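Local coordinates for protein histidine acid phosphatase (Bifidobacterium longum subsp. infantis, PDB 6RXD) that acts as a histidine acid phytase, removing phosphate from myo-inositol hexakisphosphate, and probably also hydrolyses 2,3-bisphosphoglycerate, at residues A43-R48 and F397-T402; A443-W448 and Y472-V477; I467-Y472 and S490-L495. All blocks are in the same frame, centred on the assembly; numbering follows the deposited sequence.

Interaction 1 (A43-R48 and F397-T402)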
loop_
_atom_site.group_PDB
_atom_site.type_symbol
_atom_site.label_atom_id
_atom_site.label_comp_id
_atom_site.label_asym_id
_atom_site.label_seq_id
_atom_site.Cartn_x
_atom_site.Cartn_y
_atom_site.Cartn_z
ATOM N N ALA A 43 1.219 -0.055 8.878
ATOM C CA ALA A 43 0.619 -0.873 7.836
ATOM C C ALA A 43 -0.189 -0.019 6.888
ATOM O O ALA A 43 -0.885 0.912 7.304
ATOM C CB ALA A 43 -0.287 -1.947 8.456
ATOM N N ARG A 44 -0.089 -0.343 5.601
ATOM C CA ARG A 44 -0.975 0.212 4.594
ATOM C C ARG A 44 -2.381 -0.339 4.813
ATOM O O ARG A 44 -2.552 -1.427 5.357
ATOM C CB ARG A 44 -0.457 -0.203 3.214
ATOM C CG ARG A 44 -1.270 0.324 2.042
ATOM C CD ARG A 44 -0.801 -0.272 0.731
ATOM N NE ARG A 44 -1.573 0.287 -0.371
ATOM C CZ ARG A 44 -1.567 -0.197 -1.605
ATOM N NH1 ARG A 44 -0.842 -1.280 -1.896
ATOM N NH2 ARG A 44 -2.308 0.386 -2.535
ATOM N N HIS A 45 -3.389 0.423 4.409
ATOM C CA HIS A 45 -4.770 -0.062 4.470
ATOM C C HIS A 45 -4.911 -1.345 3.649
ATOM O O HIS A 45 -4.073 -1.659 2.798
ATOM C CB HIS A 45 -5.707 1.011 3.915
ATOM C CG HIS A 45 -5.452 1.321 2.473
ATOM N ND1 HIS A 45 -5.862 0.494 1.449
ATOM C CD2 HIS A 45 -4.795 2.351 1.888
ATOM C CE1 HIS A 45 -5.473 1.003 0.292
ATOM N NE2 HIS A 45 -4.826 2.131 0.531
ATOM N N GLY A 46 -5.989 -2.080 3.893
ATOM C CA GLY A 46 -6.229 -3.313 3.172
ATOM C C GLY A 46 -6.848 -3.063 1.807
ATOM O O GLY A 46 -7.129 -1.921 1.420
ATOM N N SER A 47 -7.052 -4.153 1.077
ATOM C CA SER A 47 -7.739 -4.143 -0.211
ATOM C C SER A 47 -9.033 -3.335 -0.203
ATOM O O SER A 47 -9.832 -3.430 0.730
ATOM C CB SER A 47 -8.069 -5.575 -0.611
ATOM O OG SER A 47 -6.903 -6.293 -0.965
ATOM N N ARG A 48 -9.212 -2.547 -1.263
ATOM C CA ARG A 48 -10.375 -1.685 -1.462
ATOM C C ARG A 48 -11.004 -2.011 -2.799
ATOM O O ARG A 48 -10.375 -2.641 -3.643
ATOM C CB ARG A 48 -9.943 -0.216 -1.511
ATOM C CG ARG A 48 -9.316 0.337 -0.256
ATOM C CD ARG A 48 -8.792 1.749 -0.522
ATOM N NE ARG A 48 -9.844 2.660 -0.975
ATOM C CZ ARG A 48 -9.907 3.951 -0.656
ATOM N NH1 ARG A 48 -10.906 4.704 -1.110
ATOM N NH2 ARG A 48 -8.977 4.492 0.124
ATOM N N PHE A 397 -1.637 3.009 10.925
ATOM C CA PHE A 397 -2.334 2.607 9.701
ATOM C C PHE A 397 -2.360 3.746 8.704
ATOM O O PHE A 397 -2.745 4.862 9.038
ATOM C CB PHE A 397 -3.750 2.126 10.042
ATOM C CG PHE A 397 -3.738 0.952 10.962
ATOM C CD1 PHE A 397 -3.732 -0.336 10.454
ATOM C CD2 PHE A 397 -3.603 1.139 12.339
ATOM C CE1 PHE A 397 -3.653 -1.428 11.295
ATOM C CE2 PHE A 397 -3.519 0.053 13.191
ATOM C CZ PHE A 397 -3.540 -1.231 12.676
ATOM N N ALA A 398 -1.916 3.465 7.481
ATOM C CA ALA A 398 -1.665 4.526 6.518
ATOM C C ALA A 398 -1.802 4.030 5.081
ATOM O O ALA A 398 -2.735 3.299 4.765
ATOM C CB ALA A 398 -0.277 5.154 6.770
ATOM N N HIS A 399 -0.860 4.406 4.221
ATOM C CA HIS A 399 -1.067 4.327 2.771
ATOM C C HIS A 399 0.137 3.848 1.984
ATOM O O HIS A 399 1.256 3.802 2.498
ATOM C CB HIS A 399 -1.463 5.720 2.270
ATOM C CG HIS A 399 -2.572 6.325 3.060
ATOM N ND1 HIS A 399 -3.895 6.180 2.707
ATOM C CD2 HIS A 399 -2.559 7.017 4.226
ATOM C CE1 HIS A 399 -4.654 6.771 3.618
ATOM N NE2 HIS A 399 -3.868 7.285 4.547
ATOM N N ALA A 400 -0.078 3.519 0.714
ATOM C CA ALA A 400 1.050 3.196 -0.155
ATOM C C ALA A 400 1.998 4.377 -0.238
ATOM O O ALA A 400 3.216 4.206 -0.358
ATOM C CB ALA A 400 0.560 2.816 -1.540
ATOM N N GLU A 401 1.434 5.582 -0.179
ATOM C CA GLU A 401 2.230 6.799 -0.226
ATOM C C GLU A 401 3.073 6.969 1.029
ATOM O O GLU A 401 3.981 7.804 1.065
ATOM C CB GLU A 401 1.322 8.024 -0.411
ATOM C CG GLU A 401 0.735 8.169 -1.819
ATOM C CD GLU A 401 -0.392 7.181 -2.126
ATOM O OE1 GLU A 401 -0.697 7.003 -3.320
ATOM O OE2 GLU A 401 -0.984 6.591 -1.191
ATOM N N THR A 402 2.747 6.198 2.063
ATOM C CA THR A 402 3.544 6.162 3.288
ATOM C C THR A 402 4.596 5.070 3.185
ATOM O O THR A 402 5.764 5.280 3.507
ATOM C CB THR A 402 2.632 5.905 4.501
ATOM O OG1 THR A 402 1.463 6.723 4.379
ATOM C CG2 THR A 402 3.327 6.241 5.809
HETATM O O HOH W 1 -2.594 3.189 -0.427
#

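Interaction 2 (A443-W448 and Y472-V477)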
loop_
_atom_site.group_PDB
_atom_site.type_symbol
_atom_site.label_atom_id
_atom_site.label_comp_id
_atom_site.label_asym_id
_atom_site.label_seq_id
_atom_site.Cartn_x
_atom_site.Cartn_y
_atom_site.Cartn_z
ATOM N N ALA A 443 -2.159 -4.052 2.429
ATOM C CA ALA A 443 -1.828 -4.308 3.838
ATOM C C ALA A 443 -0.335 -4.474 4.117
ATOM O O ALA A 443 0.052 -5.046 5.128
ATOM C CB ALA A 443 -2.627 -5.523 4.397
ATOM N N ALA A 444 0.509 -3.956 3.234
ATOM C CA ALA A 444 1.952 -3.994 3.469
ATOM C C ALA A 444 2.253 -3.423 4.841
ATOM O O ALA A 444 1.657 -2.439 5.243
ATOM C CB ALA A 444 2.695 -3.178 2.393
ATOM N N ASN A 445 3.194 -4.028 5.554
ATOM C CA ASN A 445 3.486 -3.536 6.884
ATOM C C ASN A 445 4.915 -3.788 7.333
ATOM O O ASN A 445 5.561 -4.756 6.920
ATOM C CB ASN A 445 2.482 -4.095 7.908
ATOM C CG ASN A 445 2.543 -5.606 8.039
ATOM O OD1 ASN A 445 3.207 -6.143 8.928
ATOM N ND2 ASN A 445 1.858 -6.298 7.147
ATOM N N VAL A 446 5.395 -2.895 8.186
ATOM C CA VAL A 446 6.681 -3.067 8.828
ATOM C C VAL A 446 6.405 -3.137 10.318
ATOM O O VAL A 446 5.644 -2.329 10.841
ATOM C CB VAL A 446 7.609 -1.872 8.528
ATOM C CG1 VAL A 446 8.862 -1.925 9.409
ATOM C CG2 VAL A 446 7.985 -1.849 7.025
ATOM N N GLN A 447 6.994 -4.115 10.996
ATOM C CA GLN A 447 6.848 -4.230 12.448
ATOM C C GLN A 447 8.227 -4.356 13.089
ATOM O O GLN A 447 9.111 -5.033 12.548
ATOM C CB GLN A 447 5.995 -5.453 12.793
ATOM C CG GLN A 447 4.573 -5.398 12.214
ATOM C CD GLN A 447 3.700 -6.519 12.710
ATOM O OE1 GLN A 447 3.703 -6.848 13.899
ATOM N NE2 GLN A 447 2.940 -7.116 11.801
ATOM N N TRP A 448 8.427 -3.702 14.229
ATOM C CA TRP A 448 9.677 -3.872 14.971
ATOM C C TRP A 448 9.344 -4.396 16.347
ATOM O O TRP A 448 8.415 -3.887 16.992
ATOM C CB TRP A 448 10.402 -2.539 15.165
ATOM C CG TRP A 448 11.018 -1.928 13.937
ATOM C CD1 TRP A 448 10.974 -2.399 12.656
ATOM C CD2 TRP A 448 11.764 -0.711 13.896
ATOM N NE1 TRP A 448 11.651 -1.538 11.817
ATOM C CE2 TRP A 448 12.145 -0.495 12.558
ATOM C CE3 TRP A 448 12.153 0.214 14.870
ATOM C CZ2 TRP A 448 12.895 0.622 12.161
ATOM C CZ3 TRP A 448 12.895 1.325 14.481
ATOM C CH2 TRP A 448 13.263 1.510 13.136
ATOM N N TYR A 472 9.001 -7.546 7.784
ATOM C CA TYR A 472 8.490 -6.766 6.660
ATOM C C TYR A 472 7.511 -7.687 5.946
ATOM O O TYR A 472 7.892 -8.773 5.477
ATOM C CB TYR A 472 9.649 -6.407 5.731
ATOM C CG TYR A 472 9.322 -5.546 4.521
ATOM C CD1 TYR A 472 8.219 -4.695 4.490
ATOM C CD2 TYR A 472 10.137 -5.599 3.400
ATOM C CE1 TYR A 472 7.949 -3.903 3.358
ATOM C CE2 TYR A 472 9.886 -4.829 2.277
ATOM C CZ TYR A 472 8.800 -3.983 2.257
ATOM O OH TYR A 472 8.595 -3.212 1.136
ATOM N N ASN A 473 6.245 -7.286 5.914
ATOM C CA ASN A 473 5.171 -8.150 5.439
ATOM C C ASN A 473 5.210 -9.517 6.130
ATOM O O ASN A 473 4.952 -10.566 5.523
ATOM C CB ASN A 473 5.211 -8.242 3.905
ATOM C CG ASN A 473 5.126 -6.871 3.245
ATOM O OD1 ASN A 473 4.486 -5.972 3.779
ATOM N ND2 ASN A 473 5.769 -6.704 2.087
ATOM N N GLU A 474 5.530 -9.461 7.423
ATOM C CA GLU A 474 5.599 -10.612 8.318
ATOM C C GLU A 474 6.688 -11.631 7.992
ATOM O O GLU A 474 6.679 -12.747 8.512
ATOM C CB GLU A 474 4.220 -11.247 8.522
ATOM C CG GLU A 474 3.376 -10.443 9.525
ATOM C CD GLU A 474 1.958 -10.952 9.657
ATOM O OE1 GLU A 474 1.189 -10.788 8.688
ATOM O OE2 GLU A 474 1.608 -11.507 10.729
ATOM N N ASN A 475 7.648 -11.235 7.159
ATOM C CA ASN A 475 8.875 -12.008 7.000
ATOM C C ASN A 475 9.962 -11.356 7.833
ATOM O O ASN A 475 10.144 -10.143 7.769
ATOM C CB ASN A 475 9.312 -12.029 5.534
ATOM C CG ASN A 475 8.304 -12.706 4.637
ATOM O OD1 ASN A 475 7.905 -13.851 4.886
ATOM N ND2 ASN A 475 7.865 -12.001 3.597
ATOM N N GLU A 476 10.680 -12.149 8.620
ATOM C CA GLU A 476 11.803 -11.606 9.385
ATOM C C GLU A 476 12.935 -11.277 8.434
ATOM O O GLU A 476 13.357 -12.119 7.627
ATOM C CB GLU A 476 12.262 -12.602 10.459
ATOM C CG GLU A 476 13.368 -12.064 11.379
ATOM C CD GLU A 476 13.571 -12.946 12.598
ATOM O OE1 GLU A 476 13.096 -14.100 12.561
ATOM O OE2 GLU A 476 14.178 -12.488 13.593
ATOM N N VAL A 477 13.424 -10.041 8.516
ATOM C CA VAL A 477 14.475 -9.581 7.622
ATOM C C VAL A 477 15.550 -8.866 8.421
ATOM O O VAL A 477 15.276 -8.315 9.488
ATOM C CB VAL A 477 13.923 -8.626 6.530
ATOM C CG1 VAL A 477 12.992 -9.372 5.580
ATOM C CG2 VAL A 477 13.222 -7.422 7.162
HETATM O O HOH W 2 5.703 -7.200 9.149
HETATM O O HOH W 3 1.358 -9.413 12.706
#

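Interaction 3 (I467-Y472 and S490-L495)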
loop_
_atom_site.group_PDB
_atom_site.type_symbol
_atom_site.label_atom_id
_atom_site.label_comp_id
_atom_site.label_asym_id
_atom_site.label_seq_id
_atom_site.Cartn_x
_atom_site.Cartn_y
_atom_site.Cartn_z
ATOM N N ILE A 467 17.412 -4.040 22.227
ATOM C CA ILE A 467 17.690 -4.624 20.921
ATOM C C ILE A 467 16.407 -4.747 20.109
ATOM O O ILE A 467 15.308 -4.813 20.662
ATOM C CB ILE A 467 18.384 -5.992 21.048
ATOM C CG1 ILE A 467 17.513 -6.971 21.839
ATOM C CG2 ILE A 467 19.766 -5.831 21.705
ATOM C CD1 ILE A 467 18.046 -8.400 21.807
ATOM N N VAL A 468 16.549 -4.744 18.786
ATOM C CA VAL A 468 15.394 -4.594 17.918
ATOM C C VAL A 468 15.467 -5.579 16.762
ATOM O O VAL A 468 16.548 -5.824 16.224
ATOM C CB VAL A 468 15.369 -3.157 17.327
ATOM C CG1 VAL A 468 14.118 -2.912 16.469
ATOM C CG2 VAL A 468 15.462 -2.084 18.439
ATOM N N ARG A 469 14.314 -6.108 16.356
ATOM C CA ARG A 469 14.222 -7.052 15.240
ATOM C C ARG A 469 13.068 -6.615 14.343
ATOM O O ARG A 469 12.036 -6.193 14.847
ATOM C CB ARG A 469 13.957 -8.459 15.805
ATOM C CG ARG A 469 13.697 -9.559 14.793
ATOM C CD ARG A 469 12.197 -9.743 14.483
ATOM N NE ARG A 469 11.360 -10.125 15.627
ATOM C CZ ARG A 469 11.371 -11.326 16.208
ATOM N NH1 ARG A 469 12.210 -12.258 15.789
ATOM N NH2 ARG A 469 10.558 -11.588 17.227
ATOM N N MET A 470 13.239 -6.715 13.023
ATOM C CA MET A 470 12.212 -6.266 12.074
ATOM C C MET A 470 11.543 -7.400 11.292
ATOM O O MET A 470 12.205 -8.376 10.900
ATOM C CB MET A 470 12.813 -5.256 11.076
ATOM C CG MET A 470 11.898 -4.922 9.875
ATOM S SD MET A 470 12.392 -3.409 9.021
ATOM C CE MET A 470 14.152 -3.731 8.765
ATOM N N LEU A 471 10.228 -7.262 11.090
ATOM C CA LEU A 471 9.461 -8.061 10.126
ATOM C C LEU A 471 8.925 -7.129 9.049
ATOM O O LEU A 471 8.445 -6.045 9.359
ATOM C CB LEU A 471 8.270 -8.757 10.803
ATOM C CG LEU A 471 8.436 -9.652 12.033
ATOM C CD1 LEU A 471 7.158 -10.481 12.248
ATOM C CD2 LEU A 471 9.633 -10.552 11.948
ATOM N N TYR A 472 9.001 -7.546 7.784
ATOM C CA TYR A 472 8.490 -6.766 6.660
ATOM C C TYR A 472 7.511 -7.687 5.946
ATOM O O TYR A 472 7.892 -8.773 5.477
ATOM C CB TYR A 472 9.649 -6.407 5.731
ATOM C CG TYR A 472 9.322 -5.546 4.521
ATOM C CD1 TYR A 472 8.219 -4.695 4.490
ATOM C CD2 TYR A 472 10.137 -5.599 3.400
ATOM C CE1 TYR A 472 7.949 -3.903 3.358
ATOM C CE2 TYR A 472 9.886 -4.829 2.277
ATOM C CZ TYR A 472 8.800 -3.983 2.257
ATOM O OH TYR A 472 8.595 -3.212 1.136
ATOM N N SER A 490 22.747 -13.146 13.738
ATOM C CA SER A 490 21.568 -12.612 14.413
ATOM C C SER A 490 20.847 -11.601 13.534
ATOM O O SER A 490 21.473 -10.933 12.701
ATOM C CB SER A 490 21.970 -11.939 15.725
ATOM O OG SER A 490 20.835 -11.452 16.417
ATOM N N THR A 491 19.530 -11.509 13.727
ATOM C CA THR A 491 18.711 -10.463 13.112
ATOM C C THR A 491 18.265 -9.428 14.134
ATOM O O THR A 491 17.371 -8.626 13.858
ATOM C CB THR A 491 17.458 -11.051 12.436
ATOM O OG1 THR A 491 16.793 -11.912 13.362
ATOM C CG2 THR A 491 17.842 -11.840 11.199
ATOM N N TRP A 492 18.873 -9.455 15.321
ATOM C CA TRP A 492 18.625 -8.447 16.346
ATOM C C TRP A 492 19.731 -7.397 16.317
ATOM O O TRP A 492 20.899 -7.731 16.129
ATOM C CB TRP A 492 18.550 -9.097 17.736
ATOM C CG TRP A 492 17.404 -10.040 17.848
ATOM C CD1 TRP A 492 17.364 -11.345 17.428
ATOM C CD2 TRP A 492 16.114 -9.756 18.399
ATOM N NE1 TRP A 492 16.125 -11.883 17.678
ATOM C CE2 TRP A 492 15.338 -10.928 18.275
ATOM C CE3 TRP A 492 15.536 -8.618 18.980
ATOM C CZ2 TRP A 492 14.010 -11.002 18.717
ATOM C CZ3 TRP A 492 14.222 -8.689 19.420
ATOM C CH2 TRP A 492 13.473 -9.875 19.289
ATOM N N TYR A 493 19.346 -6.134 16.530
ATOM C CA TYR A 493 20.270 -5.000 16.455
ATOM C C TYR A 493 20.101 -4.088 17.658
ATOM O O TYR A 493 18.970 -3.807 18.080
ATOM C CB TYR A 493 19.959 -4.169 15.213
ATOM C CG TYR A 493 20.167 -4.896 13.916
ATOM C CD1 TYR A 493 21.287 -4.643 13.144
ATOM C CD2 TYR A 493 19.250 -5.845 13.466
ATOM C CE1 TYR A 493 21.487 -5.302 11.937
ATOM C CE2 TYR A 493 19.444 -6.515 12.250
ATOM C CZ TYR A 493 20.561 -6.234 11.501
ATOM O OH TYR A 493 20.763 -6.878 10.303
ATOM N N LYS A 494 21.216 -3.579 18.177
ATOM C CA LYS A 494 21.158 -2.604 19.265
ATOM C C LYS A 494 20.450 -1.331 18.819
ATOM O O LYS A 494 20.601 -0.889 17.669
ATOM C CB LYS A 494 22.557 -2.232 19.731
ATOM C CG LYS A 494 23.237 -3.260 20.615
ATOM C CD LYS A 494 24.479 -2.631 21.251
ATOM C CE LYS A 494 25.240 -3.646 22.113
ATOM N NZ LYS A 494 26.508 -3.063 22.681
ATOM N N LEU A 495 19.692 -0.739 19.737
ATOM C CA LEU A 495 19.019 0.527 19.460
ATOM C C LEU A 495 20.031 1.618 19.106
ATOM O O LEU A 495 19.789 2.438 18.217
ATOM C CB LEU A 495 18.178 0.951 20.664
ATOM C CG LEU A 495 17.416 2.274 20.539
ATOM C CD1 LEU A 495 16.382 2.206 19.437
ATOM C CD2 LEU A 495 16.758 2.610 21.868
HETATM O O HOH W 4 15.732 -7.351 12.036
#

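Interaction 1 (A43-R48 and F397-T402)
Ala43 and Ala398 meet where two parallel strands end side by side in the buried heart of the protein. Ala398 N donates to Ala43 O at 2.8 Å, and His45 N then donates to Ala398 O at 3.0 Å, carrying the ladder past the last paired residues. This is the tightly packed part: Arg44 points its CG away from its own backbone N (chi1 -179°) and stays extended, running beside the start of helix 400-410. There the methyl group of Ala400 sits over one face of the guanidinium, displaced toward its rim, with CB 3.5 Å from Arg44 NE. Ser12 O takes a hydrogen bond from Arg44 NH1, which steadies the far end of the group.

The looser side is bridged by water. One water accepts from Arg44 NE at 3.1 Å and from Ala400 N at 2.8 Å, while also lying 2.6 Å from His45 NE2 in a hydrogen bond, so it ties Arg44 and His45 to the first turn of the helix without any direct bond between side chains. The His45 ring is fixed from its other nitrogen: ND1 donates to Gly46 O at 2.7 Å, nearly straight (168°) and in the ring plane. The two imidazoles touch only lightly and cross at about a right angle, His399 ND1 lying at the edge of the His45 ring, 4.0 Å from CD2. Ser138 OG bonds His399 NE2 and helps to hold that ring.

Arg44-His45-Gly46-Ser47-Arg48 matches the RHGxR signature of histidine acid phosphatases, and His399-Ala400-Glu401 matches the HAE tripeptide of the MINPP branch. As in relatives, where the signature histidine is the nucleophile, the pairing of loops beyond the ends of parallel strands probably brings together part of the catalytic centre of this fold.

Interaction 2 (A443-W448 and Y472-V477)
Asn473 and Asn445 set their amides by contrasting torsions: Asn473 swings CG opposite its carbonyl carbon (chi1 -57°), whereas Asn445 tucks CG between its backbone N and carbonyl carbon (chi1 63°). The first choice brings Asn473 OD1 to Asn445 N, 2.9 Å away, nearly in line with the amide C=O. Asn473 N in turn donates to Asn445 O at 2.8 Å, almost straight (175°), so a single residue of the turn uses its backbone and its side chain to grip both polar backbone atoms of Asn445.

The Asn445 amide, on the other flank, is held in its own segment and by water. Its ND2 donates in the amide plane to Ala443 O at 3.0 Å and also bonds Tyr16 OH. Its OD1 accepts Gln447 NE2 at 3.0 Å, the donor standing above the carbonyl plane. The same oxygen takes a hydrogen bond from a water at 2.7 Å that accepts from Glu474 N at 2.8 Å. A second water links Gln447 NE2 to Glu474 OE2, which also bridges Arg114, while OE1 bonds Tyr16 OH; Arg118 bonds Gln447 OE1.

Val446 and Tyr472, an antiparallel non-hydrogen-bonded pair, supply the apolar face, with Val446 CG2 3.8 Å from Tyr472 CD1, and Tyr472 OH reaches Val439 O.

Asn473 and Glu474 are the central residues of a type I' turn. The chemistry implies that this hairpin tip is fastened to strand 445-453 by a buried polar network, and the salt bridge to Arg114 would probably help to keep Glu474 ionised.

Interaction 3 (I467-Y472 and S490-L495)
Arg469 meets Trp492 in two ways: its CB over the ring face, its guanidinium past the rim. The CB stands almost directly above the six-membered ring, 3.4 Å from the centroid and 7° off the normal, a clear CH-pi contact. The chain then bends at chi2 and chi3 and carries the guanidinium out past the edge of the indole, where Trp492 CZ2 lies over the centre of one guanidinium face, 3.7 Å from Arg469 CZ. The two planes are 46° apart, so they are tilted and not stacked. Asp449 and Glu476 form salt bridges with Arg469 NE and NH1, which probably fix this tilt and balance the charge.

Ile467, two residues back on the strand, sends CD1 to Trp492 CE3 at 3.8 Å, approaching at a slant. Between Ile467 and Arg469, Val468 makes the backbone link: Val468 N donates to Tyr493 O at 2.7 Å, and Tyr493 N to Val468 O at 2.8 Å. That same Val468 O lies at the edge of the Tyr493 ring, in its plane. Beyond the pair, a water bridges Met470 N and Thr491 O.

Strand 467-472 thus takes the short strand 493-494 as an antiparallel partner while also pairing with strand 445-453, whose Tyr451 meets Trp492 edge-to-face. Lys494 occupies the N-cap position just before helix 495-501, and Leu495 packs on helix 372-386.

From the N terminus, strand 34-44 leads into interaction 1, which closes a loop of 348 residues, about half helical, when strand 391-398 and the start of helix 400-410 return beside it. The chain then reaches 443-448, where interaction 2 opens. Interaction 3 opens at 467-472 before 472-477 completes interaction 2, and it closes only at 490-495; the two therefore cross and share Tyr472. Interaction 1 stands in series with both. Backbone bonds pair Arg44 with Ala444 and His45 with Ala443, joining interactions 1 and 2; a backbone bond between Gln447 and Leu471 and a side-chain one between Glu476 and Thr491 join interactions 2 and 3. One mixed sheet connects the signature loops to the C-terminal strands.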